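Local coordinates for protein hypoxanthine-guanine phosphoribosyltransferase (Thermus thermophilus, PDB 3ACB) that probably catalyses magnesium-dependent purine salvage, joining hypoxanthine or guanine to 5-phospho-alpha-D-ribose 1-diphosphate to give IMP or GMP with release of diphosphate, at residues H40-L45 / K87-P92. Residues are numbered along the deposited sequence; the frame is centred on the assembly and turned at random.
Sequences HLICVL and KDLRLP
Ile42 meets Leu89 in the apolar middle of this contact: the CG2 branch of the isoleucine lies 3.8 Å from Leu89 CD2, and its CD1 end reaches the same methyl at 4.1 Å. The two side chains cross at about a right angle, and a single leucine methyl serves both branches. Toward the start of the strand, the His40 ring presents CE1 to Leu91, 3.9 Å from CB and nearly as close to CD2, in an oblique approach. The CB of His40 already points at the loop, and with CG anti to the backbone N (chi1 177°) the ring carries on in that direction. The polar link here is indirect. A water in the ring plane sits 2.6 Å from His40 NE2 and donates a hydrogen bond to Leu91 O over 2.7 Å, while Pro92 O stands above one ring face, displaced toward the rim. At the far end Lys87, extended throughout, brings NZ to 4.1 Å from Leu45 CD1.

No direct hydrogen bond joins the two segments, although their end-to-end directions are 177° apart. Leu45 CA and Lys87 CA are 8.5 Å apart and His40 CA and Leu91 CA 9.1 Å, too far for backbone pairing. Strand 39-45 is an inner strand of the type I phosphoribosyltransferase sheet; from Lys87, the last residue of edge strand 85-87, the other segment runs along it over one sheet face, reaching it through side chains.

Strand 64-70, the parallel neighbour of strand 39-45, supplies much of the positioning. Thr64 OG1 hydrogen-bonds His40 ND1, so both ring nitrogens have partners, and Asp66 OD2 accepts from the backbone N of both Arg90 and Leu91, tying two consecutive loop amides to strand 64-70. Leu45 and Lys87 also pack on Lys87 and Leu45, respectively, of the second subunit, which places this end at the dimer interface.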
loop_
_atom_site.group_PDB
_atom_site.type_symbol
_atom_site.label_atom_id
_atom_site.label_comp_id
_atom_site.label_asym_id
_atom_site.label_seq_id
_atom_site.Cartn_x
_atom_site.Cartn_y
_atom_site.Cartn_z
ATOM N N HIS A 40 2.257 12.613 -10.167
ATOM C CA HIS A 40 1.162 12.309 -9.263
ATOM C C HIS A 40 0.828 10.849 -9.548
ATOM O O HIS A 40 0.279 10.530 -10.598
ATOM C CB HIS A 40 -0.040 13.202 -9.574
ATOM C CG HIS A 40 -1.239 12.908 -8.730
ATOM N ND1 HIS A 40 -1.221 13.004 -7.355
ATOM C CD2 HIS A 40 -2.490 12.511 -9.066
ATOM C CE1 HIS A 40 -2.412 12.681 -6.880
ATOM N NE2 HIS A 40 -3.198 12.377 -7.896
ATOM N N LEU A 41 1.179 9.964 -8.621
ATOM C CA LEU A 41 0.939 8.536 -8.803
ATOM C C LEU A 41 -0.377 8.050 -8.220
ATOM O O LEU A 41 -0.665 8.259 -7.038
ATOM C CB LEU A 41 2.097 7.731 -8.208
ATOM C CG LEU A 41 3.362 7.704 -9.074
ATOM C CD1 LEU A 41 3.929 9.113 -9.195
ATOM C CD2 LEU A 41 4.386 6.756 -8.466
ATOM N N ILE A 42 -1.166 7.387 -9.057
ATOM C CA ILE A 42 -2.464 6.877 -8.632
ATOM C C ILE A 42 -2.458 5.360 -8.567
ATOM O O ILE A 42 -2.375 4.677 -9.596
ATOM C CB ILE A 42 -3.582 7.331 -9.589
ATOM C CG1 ILE A 42 -3.598 8.862 -9.668
ATOM C CG2 ILE A 42 -4.928 6.807 -9.100
ATOM C CD1 ILE A 42 -4.600 9.421 -10.671
ATOM N N CYS A 43 -2.543 4.846 -7.343
ATOM C CA CYS A 43 -2.549 3.415 -7.092
ATOM C C CYS A 43 -3.948 2.815 -7.263
ATOM O O CYS A 43 -4.912 3.274 -6.643
ATOM C CB CYS A 43 -2.046 3.145 -5.671
ATOM S SG CYS A 43 -2.231 1.426 -5.106
ATOM N N VAL A 44 -4.053 1.792 -8.106
ATOM C CA VAL A 44 -5.326 1.121 -8.326
ATOM C C VAL A 44 -5.501 0.038 -7.260
ATOM O O VAL A 44 -4.861 -1.018 -7.319
ATOM C CB VAL A 44 -5.377 0.474 -9.732
ATOM C CG1 VAL A 44 -6.699 -0.262 -9.927
ATOM C CG2 VAL A 44 -5.204 1.546 -10.797
ATOM N N LEU A 45 -6.359 0.308 -6.280
ATOM C CA LEU A 45 -6.629 -0.639 -5.195
ATOM C C LEU A 45 -7.532 -1.777 -5.669
ATOM O O LEU A 45 -8.306 -1.592 -6.605
ATOM C CB LEU A 45 -7.306 0.079 -4.024
ATOM C CG LEU A 45 -6.459 1.083 -3.243
ATOM C CD1 LEU A 45 -7.328 1.788 -2.208
ATOM C CD2 LEU A 45 -5.300 0.351 -2.568
ATOM N N LYS A 87 -13.918 3.507 -5.491
ATOM C CA LYS A 87 -13.370 4.572 -4.650
ATOM C C LYS A 87 -12.924 5.714 -5.555
ATOM O O LYS A 87 -12.293 5.483 -6.583
ATOM C CB LYS A 87 -12.178 4.076 -3.829
ATOM C CG LYS A 87 -11.605 5.153 -2.921
ATOM C CD LYS A 87 -10.337 4.708 -2.219
ATOM C CE LYS A 87 -9.759 5.847 -1.388
ATOM N NZ LYS A 87 -8.464 5.476 -0.756
ATOM N N ASP A 88 -13.242 6.945 -5.167
ATOM C CA ASP A 88 -12.891 8.105 -5.977
ATOM C C ASP A 88 -11.618 8.830 -5.534
ATOM O O ASP A 88 -11.133 8.639 -4.417
ATOM C CB ASP A 88 -14.072 9.083 -5.999
ATOM C CG ASP A 88 -13.888 10.194 -7.008
ATOM O OD1 ASP A 88 -13.528 9.889 -8.164
ATOM O OD2 ASP A 88 -14.110 11.371 -6.649
ATOM N N LEU A 89 -11.080 9.655 -6.430
ATOM C CA LEU A 89 -9.869 10.428 -6.162
ATOM C C LEU A 89 -10.180 11.559 -5.192
ATOM O O LEU A 89 -11.338 11.934 -5.020
ATOM C CB LEU A 89 -9.322 11.024 -7.460
ATOM C CG LEU A 89 -8.918 10.062 -8.579
ATOM C CD1 LEU A 89 -8.549 10.860 -9.824
ATOM C CD2 LEU A 89 -7.747 9.199 -8.123
ATOM N N ARG A 90 -9.141 12.104 -4.568
ATOM C CA ARG A 90 -9.310 13.201 -3.623
ATOM C C ARG A 90 -8.439 14.391 -4.016
ATOM O O ARG A 90 -8.778 15.537 -3.727
ATOM C CB ARG A 90 -8.953 12.737 -2.209
ATOM C CG ARG A 90 -9.755 11.538 -1.751
ATOM C CD ARG A 90 -9.370 11.089 -0.351
ATOM N NE ARG A 90 -9.929 9.774 -0.041
ATOM C CZ ARG A 90 -11.229 9.492 -0.042
ATOM N NH1 ARG A 90 -12.117 10.435 -0.331
ATOM N NH2 ARG A 90 -11.643 8.263 0.237
ATOM N N LEU A 91 -7.314 14.117 -4.671
ATOM C CA LEU A 91 -6.416 15.183 -5.098
ATOM C C LEU A 91 -6.661 15.530 -6.562
ATOM O O LEU A 91 -7.006 14.662 -7.369
ATOM C CB LEU A 91 -4.954 14.777 -4.888
ATOM C CG LEU A 91 -4.406 14.914 -3.460
ATOM C CD1 LEU A 91 -5.160 14.003 -2.511
ATOM C CD2 LEU A 91 -2.924 14.574 -3.451
ATOM N N PRO A 92 -6.494 16.812 -6.923
ATOM C CA PRO A 92 -6.701 17.271 -8.301
ATOM C C PRO A 92 -5.680 16.662 -9.255
ATOM O O PRO A 92 -4.543 16.396 -8.866
ATOM C CB PRO A 92 -6.517 18.789 -8.196
ATOM C CG PRO A 92 -6.831 19.091 -6.757
ATOM C CD PRO A 92 -6.169 17.944 -6.040
HETATM O O HOH W 1 -5.771 12.244 -7.613
#